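Local coordinates for De novo designed switch protein caging a hemagglutinin binder (sCageHA267_1S) (Synthetic construct, PDB 7CBC) that probably works as a switchable biosensor, a designed six-helix bundle that cages a hemagglutinin-binding module, at residues K14-R17 with L18-L22; A206-Q209 with L210-N214; A251-R254 with S255-S259. All coordinates share one frame; numbering follows the deposited sequence.

Contact 1 of 3, residues K14-R17 with L18-L22; sequences KLQR and LNIRL
Arg17 and Ile20 meet through the arginine's guanidinium, with Ile20 CD1 over one of its faces, offset toward the rim, and Ile20 CG2 3.7 Å from Arg17 NH1. The bends of Arg17 at chi2 (47°) and chi3 (64°) turn the group aside so that it lies by Ile20, and Arg17 NE is held by the carbonyl of Ala299. With an alanine here, the Ala299 carbonyl would probably lose this donor and Ile20 CD1 and CG2 the guanidinium beside them. Arg21 also packs on Arg17, whose CG sits over the centre of the Arg21 guanidinium, 3.9 Å from Arg21 CZ. The guanidinium planes are 51° apart, and the like-charged groups do not touch. Gln16 CG touches Ile20 CD1 at 4.0 Å.

The polar framework is helical: Ile20 N bonds to Gln16 O at 2.8 Å and Arg21 N to Arg17 O at 2.9 Å. Asn19 ND2 approaches Leu15 O but is poorly angled for a bond; its amide instead bonds to Gln112 and Asn214. Leu15 packs on Ile85 and Ile108 of helices 50-93 and 99-142, and Leu18 on Ala78, where branched apolar ends fit. Such buried amide networks among leucines are characteristic of designed helical bundles.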
ATOM      1  N   LYS A  14       3.491 -14.354   7.355  1.00 26.03           N
ATOM      2  CA  LYS A  14       4.395 -14.219   6.214  1.00 32.85           C
ATOM      3  C   LYS A  14       3.753 -13.428   5.080  1.00 29.10           C
ATOM      4  O   LYS A  14       4.418 -12.623   4.415  1.00 28.53           O
ATOM      5  CB  LYS A  14       4.830 -15.599   5.726  1.00 32.54           C
ATOM      6  CG  LYS A  14       5.892 -16.223   6.614  1.00 36.07           C
ATOM      7  CD  LYS A  14       6.981 -16.897   5.807  1.00 41.28           C
ATOM      8  CE  LYS A  14       6.682 -18.366   5.600  1.00 43.17           C
ATOM      9  NZ  LYS A  14       7.945 -19.137   5.340  1.00 52.81           N
ATOM     10  N   LEU A  15       2.463 -13.661   4.828  1.00 28.95           N
ATOM     11  CA  LEU A  15       1.766 -12.883   3.817  1.00 27.53           C
ATOM     12  C   LEU A  15       1.640 -11.426   4.226  1.00 31.65           C
ATOM     13  O   LEU A  15       1.689 -10.530   3.365  1.00 27.55           O
ATOM     14  CB  LEU A  15       0.394 -13.488   3.554  1.00 25.50           C
ATOM     15  CG  LEU A  15       0.418 -14.800   2.762  1.00 27.80           C
ATOM     16  CD1 LEU A  15      -0.994 -15.164   2.413  1.00 25.43           C
ATOM     17  CD2 LEU A  15       1.266 -14.694   1.498  1.00 27.93           C
ATOM     18  N   GLN A  16       1.488 -11.159   5.528  1.00 25.05           N
ATOM     19  CA  GLN A  16       1.428  -9.770   5.960  1.00 28.34           C
ATOM     20  C   GLN A  16       2.772  -9.078   5.765  1.00 28.48           C
ATOM     21  O   GLN A  16       2.821  -7.942   5.282  1.00 25.09           O
ATOM     22  CB  GLN A  16       0.968  -9.670   7.410  1.00 27.69           C
ATOM     23  CG  GLN A  16       0.965  -8.237   7.910  1.00 29.93           C
ATOM     24  CD  GLN A  16       0.111  -8.024   9.142  1.00 26.90           C
ATOM     25  OE1 GLN A  16       0.597  -8.115  10.270  1.00 28.25           O
ATOM     26  NE2 GLN A  16      -1.169  -7.717   8.933  1.00 27.18           N
ATOM     27  N   ARG A  17       3.874  -9.750   6.108  1.00 27.22           N
ATOM     28  CA  ARG A  17       5.193  -9.168   5.862  1.00 29.85           C
ATOM     29  C   ARG A  17       5.356  -8.808   4.392  1.00 29.61           C
ATOM     30  O   ARG A  17       5.798  -7.703   4.046  1.00 30.04           O
ATOM     31  CB  ARG A  17       6.286 -10.148   6.299  1.00 32.43           C
ATOM     32  CG  ARG A  17       7.723  -9.616   6.166  1.00 34.82           C
ATOM     33  CD  ARG A  17       7.879  -8.201   6.725  1.00 35.68           C
ATOM     34  NE  ARG A  17       7.644  -8.102   8.165  1.00 34.13           N
ATOM     35  CZ  ARG A  17       7.658  -6.956   8.841  1.00 37.13           C
ATOM     36  NH1 ARG A  17       7.909  -5.821   8.201  1.00 34.41           N
ATOM     37  NH2 ARG A  17       7.422  -6.942  10.149  1.00 34.34           N
ATOM     38  N   LEU A  18       4.993  -9.741   3.515  1.00 25.26           N
ATOM     39  CA  LEU A  18       5.052  -9.500   2.084  1.00 29.89           C
ATOM     40  C   LEU A  18       4.313  -8.223   1.706  1.00 27.91           C
ATOM     41  O   LEU A  18       4.825  -7.396   0.944  1.00 26.28           O
ATOM     42  CB  LEU A  18       4.455 -10.698   1.357  1.00 24.33           C
ATOM     43  CG  LEU A  18       4.426 -10.559  -0.159  1.00 31.65           C
ATOM     44  CD1 LEU A  18       4.892 -11.886  -0.716  1.00 39.64           C
ATOM     45  CD2 LEU A  18       3.028 -10.218  -0.674  1.00 27.78           C
ATOM     46  N   ASN A  19       3.095  -8.059   2.230  1.00 27.91           N
ATOM     47  CA  ASN A  19       2.286  -6.887   1.927  1.00 23.95           C
ATOM     48  C   ASN A  19       2.924  -5.623   2.465  1.00 25.49           C
ATOM     49  O   ASN A  19       2.951  -4.600   1.772  1.00 27.81           O
ATOM     50  CB  ASN A  19       0.885  -7.071   2.495  1.00 21.96           C
ATOM     51  CG  ASN A  19       0.136  -8.181   1.806  1.00 27.75           C
ATOM     52  OD1 ASN A  19       0.324  -8.416   0.602  1.00 25.23           O
ATOM     53  ND2 ASN A  19      -0.731  -8.869   2.550  1.00 23.64           N
ATOM     54  N   ILE A  20       3.479  -5.686   3.677  1.00 23.77           N
ATOM     55  CA  ILE A  20       4.217  -4.547   4.221  1.00 27.62           C
ATOM     56  C   ILE A  20       5.348  -4.144   3.281  1.00 29.77           C
ATOM     57  O   ILE A  20       5.532  -2.958   2.965  1.00 27.27           O
ATOM     58  CB  ILE A  20       4.753  -4.874   5.622  1.00 26.29           C
ATOM     59  CG1 ILE A  20       3.596  -5.003   6.612  1.00 25.27           C
ATOM     60  CG2 ILE A  20       5.756  -3.795   6.059  1.00 27.32           C
ATOM     61  CD1 ILE A  20       4.007  -5.580   7.913  1.00 30.93           C
ATOM     62  N   ARG A  21       6.143  -5.121   2.841  1.00 24.33           N
ATOM     63  CA  ARG A  21       7.261  -4.805   1.956  1.00 30.69           C
ATOM     64  C   ARG A  21       6.783  -4.196   0.641  1.00 26.35           C
ATOM     65  O   ARG A  21       7.404  -3.268   0.116  1.00 31.08           O
ATOM     66  CB  ARG A  21       8.083  -6.059   1.691  1.00 28.54           C
ATOM     67  CG  ARG A  21       9.081  -6.367   2.785  1.00 35.50           C
ATOM     68  CD  ARG A  21       9.647  -7.762   2.600  1.00 35.31           C
ATOM     69  NE  ARG A  21      10.572  -8.109   3.674  1.00 40.49           N
ATOM     70  CZ  ARG A  21      10.943  -9.349   3.971  1.00 39.66           C
ATOM     71  NH1 ARG A  21      10.463 -10.366   3.272  1.00 38.49           N
ATOM     72  NH2 ARG A  21      11.790  -9.570   4.968  1.00 38.75           N
ATOM     73  N   LEU A  22       5.699  -4.735   0.083  1.00 27.19           N
ATOM     74  CA  LEU A  22       5.123  -4.210  -1.145  1.00 26.52           C
ATOM     75  C   LEU A  22       4.629  -2.779  -0.960  1.00 28.51           C
ATOM     76  O   LEU A  22       4.855  -1.913  -1.828  1.00 24.52           O
ATOM     77  CB  LEU A  22       3.986  -5.132  -1.598  1.00 20.40           C
ATOM     78  CG  LEU A  22       3.115  -4.696  -2.774  1.00 24.18           C
ATOM     79  CD1 LEU A  22       3.996  -4.410  -3.974  1.00 24.87           C
ATOM     80  CD2 LEU A  22       2.074  -5.766  -3.101  1.00 16.98           C
TER

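Contact 2 of 3, residues A206-Q209 with L210-N214; sequences AHAQ and LQRLN
Gln209 and Arg212 come together because Gln209 CG stands opposite its backbone N (chi1 -154°), while the arginine chain turns at chi3 (-72°) to run back along the helix. Arg212 NH1 thereby reaches Gln209 CG at 3.3 Å, and the guanidinium lies against the backbone, with Gln209 CA beneath one face and Ala208 O toward the rim of that face. The small side chain of Ala208 suits this place, its CB 4.5 Å from Arg212 NH2. Amide and guanidinium planes differ by 33°.

His207 NE2 is 4.4 Å from Gln211 CB, a loose contact made obliquely to the ring. The inward side carries a chain of amide hydrogen bonds: Gln211 OE1 takes one from Asn214 ND2 at 3.0 Å, lying close to the plane of the asparagine amide. Among the backbone bonds, Gln211 N to His207 O is short at 2.8 Å, whereas Leu213 N to Gln209 O is weak at 3.5 Å.

Leu210 offers its branched end to Ser12 and Gln16 of helix 3-46 and to Ile281 of helix 274-284. Gln211 NE2 bonds to Asn115 of helix 99-142 and Ser178 of helix 146-190, while His207 and Ala208 pack on Ile182 of helix 146-190.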
ATOM      1  N   ALA A 206      -8.114 -13.915  14.346  1.00 21.85           N
ATOM      2  CA  ALA A 206      -6.735 -13.481  14.121  1.00 23.85           C
ATOM      3  C   ALA A 206      -6.508 -13.083  12.667  1.00 30.57           C
ATOM      4  O   ALA A 206      -5.827 -12.086  12.382  1.00 25.95           O
ATOM      5  CB  ALA A 206      -5.757 -14.584  14.519  1.00 27.13           C
ATOM      6  N   HIS A 207      -7.064 -13.852  11.729  1.00 24.68           N
ATOM      7  CA  HIS A 207      -6.984 -13.461  10.328  1.00 28.15           C
ATOM      8  C   HIS A 207      -7.576 -12.077  10.111  1.00 28.84           C
ATOM      9  O   HIS A 207      -6.996 -11.250   9.402  1.00 27.88           O
ATOM     10  CB  HIS A 207      -7.690 -14.491   9.454  1.00 26.33           C
ATOM     11  CG  HIS A 207      -8.066 -13.971   8.104  1.00 29.29           C
ATOM     12  ND1 HIS A 207      -7.170 -13.892   7.058  1.00 32.19           N
ATOM     13  CD2 HIS A 207      -9.239 -13.482   7.634  1.00 31.50           C
ATOM     14  CE1 HIS A 207      -7.779 -13.392   5.997  1.00 33.44           C
ATOM     15  NE2 HIS A 207      -9.035 -13.134   6.321  1.00 32.04           N
ATOM     16  N   ALA A 208      -8.749 -11.812  10.699  1.00 25.23           N
ATOM     17  CA  ALA A 208      -9.405 -10.527  10.480  1.00 26.98           C
ATOM     18  C   ALA A 208      -8.560  -9.379  11.009  1.00 34.51           C
ATOM     19  O   ALA A 208      -8.524  -8.292  10.412  1.00 29.79           O
ATOM     20  CB  ALA A 208     -10.784 -10.511  11.132  1.00 29.30           C
ATOM     21  N   GLN A 209      -7.876  -9.600  12.131  1.00 29.18           N
ATOM     22  CA  GLN A 209      -6.991  -8.579  12.671  1.00 29.83           C
ATOM     23  C   GLN A 209      -5.836  -8.285  11.712  1.00 33.95           C
ATOM     24  O   GLN A 209      -5.511  -7.118  11.444  1.00 31.42           O
ATOM     25  CB  GLN A 209      -6.485  -9.043  14.035  1.00 30.95           C
ATOM     26  CG  GLN A 209      -6.100  -7.944  14.981  1.00 39.34           C
ATOM     27  CD  GLN A 209      -5.774  -8.477  16.365  1.00 36.90           C
ATOM     28  OE1 GLN A 209      -6.078  -9.628  16.694  1.00 42.38           O
ATOM     29  NE2 GLN A 209      -5.133  -7.646  17.178  1.00 41.54           N
ATOM     30  N   LEU A 210      -5.212  -9.333  11.164  1.00 29.12           N
ATOM     31  CA  LEU A 210      -4.106  -9.122  10.231  1.00 28.09           C
ATOM     32  C   LEU A 210      -4.583  -8.484   8.932  1.00 28.57           C
ATOM     33  O   LEU A 210      -3.931  -7.572   8.404  1.00 28.81           O
ATOM     34  CB  LEU A 210      -3.410 -10.448   9.949  1.00 30.10           C
ATOM     35  CG  LEU A 210      -2.784 -11.081  11.184  1.00 28.73           C
ATOM     36  CD1 LEU A 210      -2.496 -12.538  10.938  1.00 25.53           C
ATOM     37  CD2 LEU A 210      -1.511 -10.337  11.555  1.00 29.62           C
ATOM     38  N   GLN A 211      -5.731  -8.931   8.411  1.00 24.52           N
ATOM     39  CA  GLN A 211      -6.266  -8.323   7.200  1.00 24.16           C
ATOM     40  C   GLN A 211      -6.572  -6.846   7.399  1.00 30.27           C
ATOM     41  O   GLN A 211      -6.508  -6.053   6.443  1.00 27.45           O
ATOM     42  CB  GLN A 211      -7.506  -9.084   6.750  1.00 22.30           C
ATOM     43  CG  GLN A 211      -8.130  -8.602   5.459  1.00 27.05           C
ATOM     44  CD  GLN A 211      -7.140  -8.445   4.292  1.00 26.45           C
ATOM     45  OE1 GLN A 211      -5.969  -8.854   4.358  1.00 23.59           O
ATOM     46  NE2 GLN A 211      -7.636  -7.891   3.194  1.00 26.22           N
ATOM     47  N   ARG A 212      -6.899  -6.457   8.631  1.00 27.47           N
ATOM     48  CA  ARG A 212      -7.131  -5.048   8.941  1.00 29.89           C
ATOM     49  C   ARG A 212      -5.880  -4.218   8.679  1.00 27.46           C
ATOM     50  O   ARG A 212      -5.965  -3.097   8.160  1.00 30.06           O
ATOM     51  CB  ARG A 212      -7.578  -4.919  10.404  1.00 31.78           C
ATOM     52  CG  ARG A 212      -8.538  -3.785  10.737  1.00 40.49           C
ATOM     53  CD  ARG A 212      -8.919  -3.821  12.238  1.00 47.47           C
ATOM     54  NE  ARG A 212      -9.808  -4.941  12.561  1.00 44.79           N
ATOM     55  CZ  ARG A 212      -9.576  -5.867  13.489  1.00 45.97           C
ATOM     56  NH1 ARG A 212      -8.471  -5.821  14.234  1.00 44.30           N
ATOM     57  NH2 ARG A 212     -10.461  -6.838  13.682  1.00 41.65           N
ATOM     58  N   LEU A 213      -4.708  -4.754   9.028  1.00 27.02           N
ATOM     59  CA  LEU A 213      -3.461  -4.033   8.788  1.00 27.84           C
ATOM     60  C   LEU A 213      -3.099  -4.038   7.309  1.00 28.72           C
ATOM     61  O   LEU A 213      -2.615  -3.030   6.789  1.00 28.13           O
ATOM     62  CB  LEU A 213      -2.322  -4.628   9.626  1.00 28.51           C
ATOM     63  CG  LEU A 213      -0.976  -3.872   9.684  1.00 32.44           C
ATOM     64  CD1 LEU A 213      -0.218  -4.196  10.955  1.00 35.88           C
ATOM     65  CD2 LEU A 213      -0.080  -4.185   8.487  1.00 32.17           C
ATOM     66  N   ASN A 214      -3.298  -5.166   6.623  1.00 29.38           N
ATOM     67  CA  ASN A 214      -3.092  -5.198   5.176  1.00 28.13           C
ATOM     68  C   ASN A 214      -3.922  -4.123   4.480  1.00 28.88           C
ATOM     69  O   ASN A 214      -3.454  -3.480   3.536  1.00 25.45           O
ATOM     70  CB  ASN A 214      -3.466  -6.574   4.611  1.00 25.18           C
ATOM     71  CG  ASN A 214      -2.580  -7.708   5.130  1.00 28.89           C
ATOM     72  OD1 ASN A 214      -1.381  -7.531   5.332  1.00 26.79           O
ATOM     73  ND2 ASN A 214      -3.182  -8.896   5.341  1.00 24.18           N
TER

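Contact 3 of 3, residues A251-R254 with S255-S259; sequences AIAR and SKRES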
ATOM      1  N   ALA A 251       7.853  28.631  -3.967  1.00 53.30           N
ATOM      2  CA  ALA A 251       6.631  27.854  -3.774  1.00 52.55           C
ATOM      3  C   ALA A 251       6.861  26.383  -4.095  1.00 53.50           C
ATOM      4  O   ALA A 251       6.192  25.507  -3.534  1.00 51.66           O
ATOM      5  CB  ALA A 251       5.500  28.413  -4.637  1.00 50.89           C
ATOM      6  N   ILE A 252       7.799  26.100  -5.000  1.00 51.46           N
ATOM      7  CA  ILE A 252       8.199  24.726  -5.265  1.00 45.44           C
ATOM      8  C   ILE A 252       9.020  24.181  -4.105  1.00 51.52           C
ATOM      9  O   ILE A 252       8.804  23.052  -3.646  1.00 49.32           O
ATOM     10  CB  ILE A 252       8.978  24.648  -6.588  1.00 52.03           C
ATOM     11  CG1 ILE A 252       8.059  24.975  -7.766  1.00 49.16           C
ATOM     12  CG2 ILE A 252       9.636  23.293  -6.741  1.00 48.94           C
ATOM     13  CD1 ILE A 252       8.803  25.317  -9.027  1.00 52.84           C
ATOM     14  N   ALA A 253       9.978  24.973  -3.614  1.00 49.06           N
ATOM     15  CA  ALA A 253      10.745  24.551  -2.446  1.00 50.30           C
ATOM     16  C   ALA A 253       9.823  24.223  -1.273  1.00 48.77           C
ATOM     17  O   ALA A 253      10.019  23.219  -0.577  1.00 48.17           O
ATOM     18  CB  ALA A 253      11.748  25.636  -2.063  1.00 50.27           C
ATOM     19  N   ARG A 254       8.801  25.054  -1.057  1.00 46.92           N
ATOM     20  CA  ARG A 254       7.808  24.794  -0.021  1.00 44.32           C
ATOM     21  C   ARG A 254       7.031  23.515  -0.315  1.00 48.95           C
ATOM     22  O   ARG A 254       6.733  22.735   0.599  1.00 47.17           O
ATOM     23  CB  ARG A 254       6.872  26.003   0.085  1.00 50.84           C
ATOM     24  CG  ARG A 254       5.665  25.875   1.012  1.00 50.30           C
ATOM     25  CD  ARG A 254       5.003  27.259   1.256  1.00 54.75           C
ATOM     26  NE  ARG A 254       4.044  27.670   0.223  1.00 48.31           N
ATOM     27  CZ  ARG A 254       4.257  28.645  -0.662  1.00 56.92           C
ATOM     28  NH1 ARG A 254       5.405  29.310  -0.653  1.00 59.71           N
ATOM     29  NH2 ARG A 254       3.322  28.963  -1.558  1.00 50.54           N
ATOM     30  N   SER A 255       6.705  23.276  -1.588  1.00 48.65           N
ATOM     31  CA  SER A 255       6.002  22.055  -1.960  1.00 46.97           C
ATOM     32  C   SER A 255       6.889  20.826  -1.827  1.00 46.53           C
ATOM     33  O   SER A 255       6.390  19.741  -1.506  1.00 45.18           O
ATOM     34  CB  SER A 255       5.462  22.164  -3.384  1.00 45.74           C
ATOM     35  OG  SER A 255       4.205  22.810  -3.389  1.00 48.05           O
ATOM     36  N   LYS A 256       8.196  20.960  -2.066  1.00 43.92           N
ATOM     37  CA  LYS A 256       9.081  19.824  -1.831  1.00 44.48           C
ATOM     38  C   LYS A 256       9.143  19.473  -0.345  1.00 49.02           C
ATOM     39  O   LYS A 256       9.121  18.290   0.024  1.00 48.67           O
ATOM     40  CB  LYS A 256      10.472  20.114  -2.394  1.00 47.10           C
ATOM     41  CG  LYS A 256      11.307  18.868  -2.643  1.00 49.37           C
ATOM     42  CD  LYS A 256      12.537  19.157  -3.498  1.00 47.06           C
ATOM     43  CE  LYS A 256      13.235  17.853  -3.894  1.00 51.60           C
ATOM     44  NZ  LYS A 256      12.622  17.214  -5.103  1.00 47.14           N
ATOM     45  N   ARG A 257       9.175  20.486   0.528  1.00 50.69           N
ATOM     46  CA  ARG A 257       9.223  20.221   1.965  1.00 48.26           C
ATOM     47  C   ARG A 257       7.972  19.495   2.444  1.00 45.12           C
ATOM     48  O   ARG A 257       8.062  18.566   3.256  1.00 44.34           O
ATOM     49  CB  ARG A 257       9.397  21.524   2.746  1.00 51.31           C
ATOM     50  CG  ARG A 257      10.787  22.141   2.672  1.00 52.90           C
ATOM     51  CD  ARG A 257      10.923  23.276   3.682  1.00 54.28           C
ATOM     52  NE  ARG A 257       9.802  24.218   3.633  1.00 48.35           N
ATOM     53  CZ  ARG A 257       9.775  25.320   2.890  1.00 52.63           C
ATOM     54  NH1 ARG A 257      10.807  25.625   2.109  1.00 48.42           N
ATOM     55  NH2 ARG A 257       8.710  26.117   2.922  1.00 49.60           N
ATOM     56  N   GLU A 258       6.792  19.907   1.963  1.00 42.83           N
ATOM     57  CA  GLU A 258       5.561  19.276   2.434  1.00 47.29           C
ATOM     58  C   GLU A 258       5.385  17.888   1.829  1.00 42.95           C
ATOM     59  O   GLU A 258       4.880  16.977   2.495  1.00 41.71           O
ATOM     60  CB  GLU A 258       4.352  20.161   2.128  1.00 46.12           C
ATOM     61  CG  GLU A 258       3.029  19.700   2.785  1.00 42.93           C
ATOM     62  CD  GLU A 258       3.029  19.792   4.315  1.00 45.28           C
ATOM     63  OE1 GLU A 258       2.238  19.063   4.956  1.00 45.82           O
ATOM     64  OE2 GLU A 258       3.815  20.590   4.878  1.00 45.51           O
ATOM     65  N   SER A 259       5.798  17.703   0.570  1.00 43.77           N
ATOM     66  CA  SER A 259       5.811  16.364  -0.014  1.00 41.58           C
ATOM     67  C   SER A 259       6.638  15.403   0.830  1.00 41.62           C
ATOM     68  O   SER A 259       6.239  14.252   1.044  1.00 40.75           O
ATOM     69  CB  SER A 259       6.353  16.407  -1.446  1.00 40.83           C
ATOM     70  OG  SER A 259       5.396  16.951  -2.332  1.00 38.90           O
TER
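Arg254 and Arg257 pack one turn apart, the guanidinium of Arg257 laid over the backbone and stem of Arg254. Arg257 NH2 is 3.4 Å from both Arg254 CA and CB, and CA sits over one face of the group, offset toward the rim. The bend at chi3 (-48°) in Arg257 brings its end back there. The two guanidinium planes stand 48° apart and the charged atoms do not touch; long, flexible arginines suit this outward side.

Among the backbone bonds, Lys256 N binds Ile252 O at 2.7 Å, and Arg257 N and Glu258 N bond in the same way to Ala253 O and Arg254 O. Ser255 N meets Ala251 O at 3.0 Å from above the carbonyl plane.

The serine hydroxyls form a further group. Ser255 OG adds a weak bond to Ala251 O; serine is small enough for this buried position and can return its hydroxyl to its own helix. Ser259 OG bonds to Ser255 O, which it and Ser259 N reach from opposite faces, and also to Gln34 of helix 3-46.

Glu258 pairs with Arg261 in a salt bridge, while Ile252 packs on Leu235 and Val41. This division into charged outer and small or apolar inner faces is characteristic of an amphipathic helix in a helical bundle.

How the contacts relate
Contact 1 is the most buried of the three, while contacts 2 and 3 are partly buried. Contacts 1 and 2 lie on touching helices, 3-46 and 195-239, with centres 12 Å apart, and are joined by the probable hydrogen bond of Asn19 ND2 with Asn214 OD1 (3.2 Å). Both also border helix 274-284. Contact 3 sits on helix 245-268, about 31 Å and 35 Å from their centres, yet packs against the same two long helices farther along. Its inward polar atoms are serine hydroxyls, where contacts 1 and 2 use buried asparagine and glutamine amides. Contacts 2 and 3 each fold a guanidinium back on its own helix, whereas Arg17 in contact 1 reaches off its helix to Ala299.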